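Local coordinates for HTH marR-type domain-containing protein (Streptococcus agalactiae serotype III, PDB 7DVR), which senses heme and, as a MarR-family winged helix-turn-helix protein, probably binds DNA to regulate transcription, at residues E25-H30 and A103-I108; G36-H41 and E56-I61; K48-K53 and K91-T96. One frame throughout, in Å; residues are numbered along the deposited sequence. Where two conformers were deposited one is given.

Overall arrangement
Contact 2 is nested, along the chain, within the loop that contact 1 closes, and so is contact 3, whose segments alternate with those of contact 2. Contacts 2 and 3 are closest, with centres about 11 Å apart, and share helix 52-59; in the conformer given, Met-50 packs on Leu-38, His-41 and Ile-58 of contact 2. Contact 1 lies about 17 Å from contact 2, centre to centre, and meets it where Met-40 and Val-39 press on helix 97-117. It is about 21 Å from contact 3. Heme is near the first two: the side chain of Phe-106 is about 5 Å from a bound heme, that of His-37 about 7 Å. Contact 3 lies away from the heme.

Contact 1 (E25-H30 and A103-I108); sequences EYDVEH and ATQFEI
Val-28 plugs the turn that follows helix 4-25 onto helix 97-117, resting between the base of Gln-105 and the ring of Phe-106. The CA atoms of Val-28 and Phe-106 are 5.9 Å apart, close enough for the backbone of the helix to take part: Val-28 CG1 lies 3.7 Å from the backbone N of Phe-106. The same methyl is 3.6 Å from Gln-105 CB. A chi1 of -73° sets CG1 opposite the valine carbonyl carbon and next to its N, directing this methyl at both partners. Phe-106 meets the valine with its rim: Val-28 CB sits at the ring edge, near the ring plane, 4.0 Å from Phe-106 CD1. With chi1 at -169° the ring swings away from its own N, and it also touches Leu-31 and, on helix 34-44, Met-40. In the MarR fold the first helix and the helices near the C-terminus build the dimerisation region, and here the turn leaving helix 4-25 is laid against helix 97-117, which further along carries the heme-iron ligand His-114; the side chain of Phe-106 is about 8 Å from that of His-114. The chain can turn here because Asp-27, at phi 58°, closes helix 4-25 with a Schellman motif. That turn brings the Asp-27 carbonyl over to helix 97-117, where Lys-102 NZ bonds to its O. The amide end of Gln-105 also comes close to the Asp-27 carbonyl, although its O and N cannot be told apart with confidence. Tyr-26 lies against Phe-109 and Lys-112, one and two turns beyond Gln-105, and its ring meets that of Tyr-22.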
loop_
_atom_site.group_PDB
_atom_site.type_symbol
_atom_site.label_atom_id
_atom_site.label_comp_id
_atom_site.label_asym_id
_atom_site.label_seq_id
_atom_site.Cartn_x
_atom_site.Cartn_y
_atom_site.Cartn_z
ATOM N N GLU A 25 -12.779 -19.558 0.284
ATOM C CA GLU A 25 -14.216 -19.908 0.472
ATOM C C GLU A 25 -14.897 -20.304 -0.828
ATOM O O GLU A 25 -15.832 -21.166 -0.821
ATOM C CB GLU A 25 -14.961 -18.750 1.105
ATOM C CG GLU A 25 -14.982 -18.956 2.585
ATOM C CD GLU A 25 -16.069 -18.153 3.243
ATOM O OE1 GLU A 25 -17.140 -17.896 2.580
ATOM O OE2 GLU A 25 -15.790 -17.722 4.374
ATOM N N TYR A 26 -14.456 -19.703 -1.923
ATOM C CA TYR A 26 -15.016 -20.028 -3.242
ATOM C C TYR A 26 -14.122 -21.089 -3.931
ATOM O O TYR A 26 -14.425 -21.484 -5.038
ATOM C CB TYR A 26 -15.362 -18.685 -3.918
ATOM C CG TYR A 26 -16.546 -17.968 -3.246
ATOM C CD1 TYR A 26 -16.417 -17.357 -1.998
ATOM C CD2 TYR A 26 -17.829 -17.930 -3.808
ATOM C CE1 TYR A 26 -17.499 -16.742 -1.349
ATOM C CE2 TYR A 26 -18.915 -17.294 -3.188
ATOM C CZ TYR A 26 -18.762 -16.718 -1.932
ATOM O OH TYR A 26 -19.800 -16.104 -1.247
ATOM N N ASP A 27 -13.103 -21.624 -3.266
ATOM C CA ASP A 27 -12.236 -22.694 -3.807
ATOM C C ASP A 27 -11.615 -22.179 -5.118
ATOM O O ASP A 27 -11.579 -22.934 -6.102
ATOM C CB ASP A 27 -13.031 -23.973 -4.088
ATOM C CG ASP A 27 -12.212 -25.241 -4.118
ATOM O OD1 ASP A 27 -11.092 -25.247 -3.607
ATOM O OD2 ASP A 27 -12.747 -26.245 -4.605
ATOM N N VAL A 28 -11.142 -20.948 -5.106
ATOM C CA VAL A 28 -10.454 -20.409 -6.330
ATOM C C VAL A 28 -9.151 -19.829 -5.874
ATOM O O VAL A 28 -8.655 -18.799 -6.435
ATOM C CB VAL A 28 -11.336 -19.398 -7.041
ATOM C CG1 VAL A 28 -12.464 -20.099 -7.737
ATOM C CG2 VAL A 28 -11.792 -18.301 -6.111
ATOM N N GLU A 29 -8.583 -20.495 -4.885
ATOM C CA GLU A 29 -7.224 -20.172 -4.453
ATOM C C GLU A 29 -6.310 -20.231 -5.697
ATOM O O GLU A 29 -6.636 -20.905 -6.665
ATOM C CB GLU A 29 -6.775 -21.163 -3.385
ATOM C CG GLU A 29 -5.568 -20.701 -2.603
ATOM C CD GLU A 29 -5.019 -21.705 -1.590
ATOM O OE1 GLU A 29 -5.700 -22.719 -1.283
ATOM O OE2 GLU A 29 -3.899 -21.456 -1.104
ATOM N N HIS A 30 -5.206 -19.512 -5.623
ATOM C CA HIS A 30 -4.141 -19.416 -6.658
ATOM C C HIS A 30 -4.682 -18.815 -7.947
ATOM O O HIS A 30 -3.906 -18.720 -8.889
ATOM C CB HIS A 30 -3.489 -20.766 -6.997
ATOM C CG HIS A 30 -3.219 -21.620 -5.811
ATOM N ND1 HIS A 30 -3.824 -22.849 -5.657
ATOM C CD2 HIS A 30 -2.410 -21.449 -4.741
ATOM C CE1 HIS A 30 -3.413 -23.403 -4.533
ATOM N NE2 HIS A 30 -2.536 -22.567 -3.956
ATOM N N ALA A 103 -12.555 -22.181 -13.658
ATOM C CA ALA A 103 -12.907 -20.979 -14.436
ATOM C C ALA A 103 -14.327 -20.481 -14.114
ATOM O O ALA A 103 -14.528 -19.255 -14.015
ATOM C CB ALA A 103 -12.797 -21.278 -15.904
ATOM N N THR A 104 -15.323 -21.356 -14.065
ATOM C CA THR A 104 -16.721 -20.916 -13.867
ATOM C C THR A 104 -16.885 -20.440 -12.394
ATOM O O THR A 104 -17.635 -19.487 -12.134
ATOM C CB THR A 104 -17.651 -22.061 -14.258
ATOM O OG1 THR A 104 -17.231 -23.243 -13.555
ATOM C CG2 THR A 104 -17.654 -22.293 -15.757
ATOM N N GLN A 105 -16.111 -21.023 -11.502
ATOM C CA GLN A 105 -16.108 -20.652 -10.065
ATOM C C GLN A 105 -15.461 -19.281 -9.928
ATOM O O GLN A 105 -15.858 -18.498 -9.104
ATOM C CB GLN A 105 -15.322 -21.662 -9.217
ATOM C CG GLN A 105 -16.064 -22.953 -8.922
ATOM C CD GLN A 105 -15.180 -24.047 -8.360
ATOM O OE1 GLN A 105 -14.203 -23.792 -7.665
ATOM N NE2 GLN A 105 -15.585 -25.291 -8.595
ATOM N N PHE A 106 -14.445 -18.992 -10.720
ATOM C CA PHE A 106 -13.666 -17.746 -10.561
ATOM C C PHE A 106 -14.525 -16.577 -10.999
ATOM O O PHE A 106 -14.452 -15.500 -10.387
ATOM C CB PHE A 106 -12.379 -17.760 -11.401
ATOM C CG PHE A 106 -11.426 -16.636 -11.069
ATOM C CD1 PHE A 106 -10.872 -16.510 -9.801
ATOM C CD2 PHE A 106 -11.022 -15.734 -12.049
ATOM C CE1 PHE A 106 -9.969 -15.491 -9.510
ATOM C CE2 PHE A 106 -10.126 -14.722 -11.755
ATOM C CZ PHE A 106 -9.590 -14.598 -10.491
ATOM N N GLU A 107 -15.280 -16.782 -12.069
ATOM C CA GLU A 107 -16.164 -15.723 -12.627
ATOM C C GLU A 107 -17.204 -15.292 -11.575
ATOM O O GLU A 107 -17.446 -14.068 -11.447
ATOM C CB GLU A 107 -16.880 -16.222 -13.882
ATOM C CG GLU A 107 -16.587 -15.441 -15.136
ATOM C CD GLU A 107 -17.319 -15.972 -16.367
ATOM O OE1 GLU A 107 -17.672 -17.183 -16.387
ATOM O OE2 GLU A 107 -17.557 -15.181 -17.284
ATOM N N ILE A 108 -17.836 -16.275 -10.927
ATOM C CA ILE A 108 -18.821 -16.081 -9.809
ATOM C C ILE A 108 -18.137 -15.283 -8.714
ATOM O O ILE A 108 -18.616 -14.244 -8.338
ATOM C CB ILE A 108 -19.359 -17.424 -9.253
ATOM C CG1 ILE A 108 -20.197 -18.185 -10.283
ATOM C CG2 ILE A 108 -20.118 -17.215 -7.946
ATOM C CD1 ILE A 108 -20.558 -19.618 -9.876
#

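Contact 2 (G36-H41 and E56-I61); sequences GHLVMH and EEILHI
His-37 and His-41 both hold CG opposite the backbone N (chi1 -169° and -162°), and these matching torsions send two imidazoles, one helical turn apart, out from helix 34-44 to receive Ile-58 of helix 52-59. The pairing belongs to the winged helix-turn-helix domain: helix 52-59 is the first helix of the helix-turn-helix, and helix 34-44 packs behind it. Ile-58 divides its branches between the rings. Its CG2 comes in the plane of the His-37 imidazole, at the edge formed by CD2 and NE2, 4.0 Å from each. Its CD1 instead lies over one face of His-41, 4.1 Å above the ring plane and offset toward the rim. Leu-59 splits likewise. CD2 approaches the His-37 ring obliquely, the two side chains running past each other in opposite senses, while CD1 packs on the branched end of Leu-38, 3.8 Å from both Leu-38 CG and CD2. Leu-38 and Leu-59 each touch Leu-69 as well, which joins this apolar patch to helix 63-75. On the far part of the His-37 ring, ND1 is hydrogen-bonded to OE1 of Glu-2 from the second subunit, a bond that would fix the rotation of the ring while its CD2-NE2 edge stays against Ile-58. Helix 52-59 then ends in a Schellman motif: His-60 has positive phi, and Ile-61 N bonds back to Glu-56 O at 3.1 Å. The closest approach between the two segments is Leu-59 CD2 to His-37 CD2, 3.4 Å.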
loop_
_atom_site.group_PDB
_atom_site.type_symbol
_atom_site.label_atom_id
_atom_site.label_comp_id
_atom_site.label_asym_id
_atom_site.label_seq_id
_atom_site.Cartn_x
_atom_site.Cartn_y
_atom_site.Cartn_z
ATOM N N GLY A 36 -5.350 -17.141 -12.861
ATOM C CA GLY A 36 -6.718 -16.746 -13.234
ATOM C C GLY A 36 -6.778 -16.183 -14.622
ATOM O O GLY A 36 -7.705 -16.500 -15.372
ATOM N N HIS A 37 -5.869 -15.289 -14.919
ATOM C CA HIS A 37 -5.936 -14.524 -16.176
ATOM C C HIS A 37 -5.868 -15.511 -17.332
ATOM O O HIS A 37 -6.658 -15.400 -18.264
ATOM C CB HIS A 37 -4.832 -13.475 -16.215
ATOM C CG HIS A 37 -5.028 -12.516 -17.352
ATOM N ND1 HIS A 37 -5.920 -11.475 -17.277
ATOM C CD2 HIS A 37 -4.511 -12.445 -18.586
ATOM C CE1 HIS A 37 -5.943 -10.796 -18.399
ATOM N NE2 HIS A 37 -5.084 -11.367 -19.224
ATOM N N LEU A 38 -4.911 -16.417 -17.264
ATOM C CA LEU A 38 -4.672 -17.402 -18.353
ATOM C C LEU A 38 -5.839 -18.416 -18.399
ATOM O O LEU A 38 -6.212 -18.851 -19.439
ATOM C CB LEU A 38 -3.339 -18.127 -18.128
ATOM C CG LEU A 38 -2.066 -17.304 -18.376
ATOM C CD1 LEU A 38 -0.800 -18.157 -18.398
ATOM C CD2 LEU A 38 -2.157 -16.465 -19.637
ATOM N N VAL A 39 -6.444 -18.798 -17.282
ATOM C CA VAL A 39 -7.504 -19.835 -17.267
ATOM C C VAL A 39 -8.715 -19.224 -17.918
ATOM O O VAL A 39 -9.348 -19.854 -18.740
ATOM C CB VAL A 39 -7.857 -20.228 -15.802
ATOM C CG1 VAL A 39 -9.255 -20.821 -15.631
ATOM C CG2 VAL A 39 -6.772 -21.121 -15.241
ATOM N N MET A 40 -8.994 -17.986 -17.563
ATOM C CA MET A 40 -10.174 -17.323 -18.133
ATOM C C MET A 40 -9.933 -17.056 -19.634
ATOM O O MET A 40 -10.912 -17.048 -20.428
ATOM C CB MET A 40 -10.421 -16.013 -17.412
ATOM C CG MET A 40 -10.706 -16.156 -15.965
ATOM S SD MET A 40 -11.994 -17.403 -15.706
ATOM C CE MET A 40 -13.425 -16.601 -16.426
ATOM N N HIS A 41 -8.679 -16.818 -20.035
ATOM C CA HIS A 41 -8.344 -16.644 -21.471
ATOM C C HIS A 41 -8.614 -17.947 -22.226
ATOM O O HIS A 41 -9.420 -17.920 -23.212
ATOM C CB HIS A 41 -6.932 -16.147 -21.688
ATOM C CG HIS A 41 -6.751 -15.583 -23.069
ATOM N ND1 HIS A 41 -6.967 -14.235 -23.346
ATOM C CD2 HIS A 41 -6.416 -16.159 -24.246
ATOM C CE1 HIS A 41 -6.766 -13.999 -24.639
ATOM N NE2 HIS A 41 -6.408 -15.162 -25.224
ATOM N N GLU A 56 3.485 -15.647 -22.457
ATOM C CA GLU A 56 4.457 -14.519 -22.294
ATOM C C GLU A 56 3.877 -13.222 -22.866
ATOM O O GLU A 56 3.876 -12.184 -22.185
ATOM C CB GLU A 56 5.777 -14.756 -23.043
ATOM C CG GLU A 56 6.587 -15.948 -22.576
ATOM C CD GLU A 56 7.598 -16.505 -23.569
ATOM O OE1 GLU A 56 8.172 -15.748 -24.312
ATOM O OE2 GLU A 56 7.796 -17.713 -23.567
ATOM N N GLU A 57 3.445 -13.251 -24.123
ATOM C CA GLU A 57 2.969 -12.014 -24.765
ATOM C C GLU A 57 1.750 -11.509 -24.033
ATOM O O GLU A 57 1.697 -10.333 -23.830
ATOM C CB GLU A 57 2.694 -12.190 -26.253
ATOM C CG GLU A 57 3.973 -12.231 -27.033
ATOM C CD GLU A 57 3.846 -12.849 -28.411
ATOM O OE1 GLU A 57 2.987 -12.386 -29.189
ATOM O OE2 GLU A 57 4.617 -13.765 -28.712
ATOM N N ILE A 58 0.803 -12.380 -23.705
ATOM C CA ILE A 58 -0.491 -11.972 -23.081
ATOM C C ILE A 58 -0.253 -11.330 -21.716
ATOM O O ILE A 58 -1.016 -10.412 -21.360
ATOM C CB ILE A 58 -1.426 -13.175 -22.935
ATOM C CG1 ILE A 58 -1.878 -13.732 -24.288
ATOM C CG2 ILE A 58 -2.627 -12.825 -22.081
ATOM C CD1 ILE A 58 -2.335 -15.189 -24.207
ATOM N N LEU A 59 0.727 -11.808 -20.951
ATOM C CA LEU A 59 0.987 -11.268 -19.584
ATOM C C LEU A 59 2.213 -10.343 -19.531
ATOM O O LEU A 59 2.602 -9.942 -18.426
ATOM C CB LEU A 59 1.206 -12.455 -18.667
ATOM C CG LEU A 59 0.002 -13.365 -18.492
ATOM C CD1 LEU A 59 0.424 -14.559 -17.667
ATOM C CD2 LEU A 59 -1.167 -12.640 -17.815
ATOM N N HIS A 60 2.857 -10.072 -20.657
ATOM C CA HIS A 60 4.066 -9.211 -20.715
ATOM C C HIS A 60 5.117 -9.689 -19.709
ATOM O O HIS A 60 5.641 -8.879 -18.939
ATOM C CB HIS A 60 3.704 -7.744 -20.450
ATOM C CG HIS A 60 2.539 -7.246 -21.231
ATOM N ND1 HIS A 60 1.278 -7.130 -20.675
ATOM C CD2 HIS A 60 2.431 -6.827 -22.510
ATOM C CE1 HIS A 60 0.439 -6.657 -21.576
ATOM N NE2 HIS A 60 1.126 -6.460 -22.719
ATOM N N ILE A 61 5.467 -10.959 -19.759
ATOM C CA ILE A 61 6.503 -11.537 -18.868
ATOM C C ILE A 61 7.548 -12.247 -19.710
ATOM O O ILE A 61 7.317 -12.527 -20.895
ATOM C CB ILE A 61 5.850 -12.487 -17.842
ATOM C CG1 ILE A 61 5.022 -13.580 -18.528
ATOM C CG2 ILE A 61 5.034 -11.705 -16.813
ATOM C CD1 ILE A 61 4.640 -14.754 -17.623
#

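Contact 3 (K48-K53 and K91-T96); sequences KDMSIK and KYLYLT
Met-50 and Leu-93 are joined directly and through water. Leu-93 N donates to Met-50 O at 3.0 Å with a fairly straight N-H angle of 160°. In the other direction Met-50 N and Leu-93 O do not meet; a water accepts from Met-50 N at 2.8 Å and donates to Leu-93 O at 2.6 Å. Its other hydrogen goes to Asp-49 OD1, 3.0 Å away, and that same OD1 lies 3.3 Å from Tyr-94 CE1, the carboxylate turned steeply against the ring. Next along, Ser-51 and Tyr-92 form a non-hydrogen-bonded antiparallel pair, and Lys-91 O takes Ile-52 N at 3.1 Å, more bent at 139°, with a CA-H contact from Ser-51 beside it. Ser-51 N turns instead to Asp-54 OD2. Its OG, set between N and carbonyl carbon (chi1 58°), caps a backbone N in the first turn of helix 52-59, and the two bonds together make a capping box. Strand 91-95 belongs to the wing of the winged helix fold. Its middle position is plain from its bonds: strand 50-51 on one side, strand 79-83 on the other, where Tyr-92 pairs with Val-82 and Tyr-94 with Ala-80. Leu-93 and Ile-52 pack on Val-70 of helix 63-75, and, in the conformer given, the end of Met-50 lies on Leu-38, His-41 and Leu-42 of helix 34-44.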
loop_
_atom_site.group_PDB
_atom_site.type_symbol
_atom_site.label_atom_id
_atom_site.label_comp_id
_atom_site.label_asym_id
_atom_site.label_seq_id
_atom_site.Cartn_x
_atom_site.Cartn_y
_atom_site.Cartn_z
ATOM N N LYS A 48 -9.385 -21.107 -30.146
ATOM C CA LYS A 48 -7.963 -20.748 -30.316
ATOM C C LYS A 48 -7.087 -21.566 -29.412
ATOM O O LYS A 48 -7.566 -22.294 -28.583
ATOM C CB LYS A 48 -7.720 -19.270 -30.031
ATOM C CG LYS A 48 -8.462 -18.399 -31.021
ATOM C CD LYS A 48 -8.670 -16.967 -30.601
ATOM C CE LYS A 48 -9.506 -16.238 -31.635
ATOM N NZ LYS A 48 -9.639 -14.790 -31.333
ATOM N N ASP A 49 -5.796 -21.409 -29.610
ATOM C CA ASP A 49 -4.843 -22.126 -28.749
ATOM C C ASP A 49 -3.904 -21.110 -28.132
ATOM O O ASP A 49 -3.744 -20.027 -28.637
ATOM C CB ASP A 49 -4.114 -23.198 -29.540
ATOM C CG ASP A 49 -5.002 -24.384 -29.855
ATOM O OD1 ASP A 49 -5.330 -25.187 -28.920
ATOM O OD2 ASP A 49 -5.425 -24.465 -31.030
ATOM N N MET A 50 -3.216 -21.559 -27.118
ATOM C CA MET A 50 -2.279 -20.736 -26.347
ATOM C C MET A 50 -1.012 -21.549 -26.129
ATOM O O MET A 50 -1.068 -22.525 -25.473
ATOM C CB MET A 50 -2.894 -20.299 -25.016
ATOM C CG MET A 50 -1.913 -19.580 -24.076
ATOM S SD MET A 50 -2.718 -19.305 -22.280
ATOM C CE MET A 50 -4.004 -18.147 -22.820
ATOM N N SER A 51 0.078 -21.067 -26.684
ATOM C CA SER A 51 1.403 -21.676 -26.434
ATOM C C SER A 51 1.989 -20.958 -25.197
ATOM O O SER A 51 1.510 -19.866 -24.776
ATOM C CB SER A 51 2.262 -21.674 -27.641
ATOM O OG SER A 51 2.429 -20.338 -28.084
ATOM N N ILE A 52 3.134 -21.442 -24.746
ATOM C CA ILE A 52 3.848 -20.716 -23.670
ATOM C C ILE A 52 4.268 -19.352 -24.195
ATOM O O ILE A 52 4.107 -18.370 -23.500
ATOM C CB ILE A 52 4.979 -21.575 -23.119
ATOM C CG1 ILE A 52 4.368 -22.839 -22.498
ATOM C CG2 ILE A 52 5.760 -20.777 -22.105
ATOM C CD1 ILE A 52 5.333 -23.934 -22.193
ATOM N N LYS A 53 4.699 -19.300 -25.445
ATOM C CA LYS A 53 5.019 -18.020 -26.075
ATOM C C LYS A 53 3.781 -17.130 -26.045
ATOM O O LYS A 53 3.940 -15.973 -25.821
ATOM C CB LYS A 53 5.452 -18.248 -27.528
ATOM C CG LYS A 53 5.405 -16.985 -28.351
ATOM C CD LYS A 53 6.346 -17.041 -29.571
ATOM C CE LYS A 53 6.314 -15.777 -30.410
ATOM N NZ LYS A 53 5.191 -15.776 -31.376
ATOM N N LYS A 91 5.034 -25.463 -27.166
ATOM C CA LYS A 91 4.284 -26.129 -26.078
ATOM C C LYS A 91 2.912 -25.519 -26.072
ATOM O O LYS A 91 2.831 -24.322 -25.762
ATOM C CB LYS A 91 4.882 -25.857 -24.697
ATOM C CG LYS A 91 6.260 -26.424 -24.426
ATOM C CD LYS A 91 6.517 -27.824 -24.947
ATOM C CE LYS A 91 7.999 -28.045 -25.150
ATOM N NZ LYS A 91 8.284 -29.339 -25.817
ATOM N N TYR A 92 1.856 -26.334 -26.207
ATOM C CA TYR A 92 0.515 -25.761 -26.107
ATOM C C TYR A 92 -0.123 -26.170 -24.743
ATOM O O TYR A 92 0.256 -27.197 -24.159
ATOM C CB TYR A 92 -0.359 -26.296 -27.219
ATOM C CG TYR A 92 -0.204 -25.613 -28.575
ATOM C CD1 TYR A 92 -0.497 -24.252 -28.765
ATOM C CD2 TYR A 92 0.257 -26.354 -29.622
ATOM C CE1 TYR A 92 -0.291 -23.622 -29.986
ATOM C CE2 TYR A 92 0.520 -25.723 -30.843
ATOM C CZ TYR A 92 0.180 -24.392 -31.036
ATOM O OH TYR A 92 0.344 -23.939 -32.331
ATOM N N LEU A 93 -0.981 -25.290 -24.233
ATOM C CA LEU A 93 -1.705 -25.349 -22.963
ATOM C C LEU A 93 -3.189 -25.649 -23.197
ATOM O O LEU A 93 -3.847 -24.886 -23.974
ATOM C CB LEU A 93 -1.555 -24.028 -22.181
ATOM C CG LEU A 93 -0.153 -23.404 -22.200
ATOM C CD1 LEU A 93 0.024 -22.273 -21.260
ATOM C CD2 LEU A 93 0.835 -24.437 -21.777
ATOM N N TYR A 94 -3.770 -26.555 -22.386
ATOM C CA TYR A 94 -5.201 -26.905 -22.515
ATOM C C TYR A 94 -5.782 -27.029 -21.133
ATOM O O TYR A 94 -5.131 -27.573 -20.249
ATOM C CB TYR A 94 -5.459 -28.226 -23.203
ATOM C CG TYR A 94 -4.778 -28.310 -24.556
ATOM C CD1 TYR A 94 -5.334 -27.748 -25.709
ATOM C CD2 TYR A 94 -3.498 -28.817 -24.638
ATOM C CE1 TYR A 94 -4.656 -27.763 -26.926
ATOM C CE2 TYR A 94 -2.846 -28.897 -25.900
ATOM C CZ TYR A 94 -3.420 -28.364 -27.031
ATOM O OH TYR A 94 -2.785 -28.465 -28.244
ATOM N N LEU A 95 -6.904 -26.400 -20.998
ATOM C CA LEU A 95 -7.644 -26.353 -19.741
ATOM C C LEU A 95 -8.182 -27.774 -19.526
ATOM O O LEU A 95 -8.734 -28.452 -20.424
ATOM C CB LEU A 95 -8.687 -25.257 -19.998
ATOM C CG LEU A 95 -9.281 -24.430 -18.879
ATOM C CD1 LEU A 95 -8.241 -23.628 -18.090
ATOM C CD2 LEU A 95 -10.336 -23.506 -19.527
ATOM N N THR A 96 -8.025 -28.253 -18.308
ATOM C CA THR A 96 -8.610 -29.556 -17.869
ATOM C C THR A 96 -10.050 -29.400 -17.336
ATOM O O THR A 96 -10.566 -28.289 -17.276
ATOM C CB THR A 96 -7.741 -30.126 -16.755
ATOM O OG1 THR A 96 -7.789 -29.231 -15.622
ATOM C CG2 THR A 96 -6.361 -30.389 -17.275
HETATM O O HOH W 1 -4.244 -24.030 -26.412
#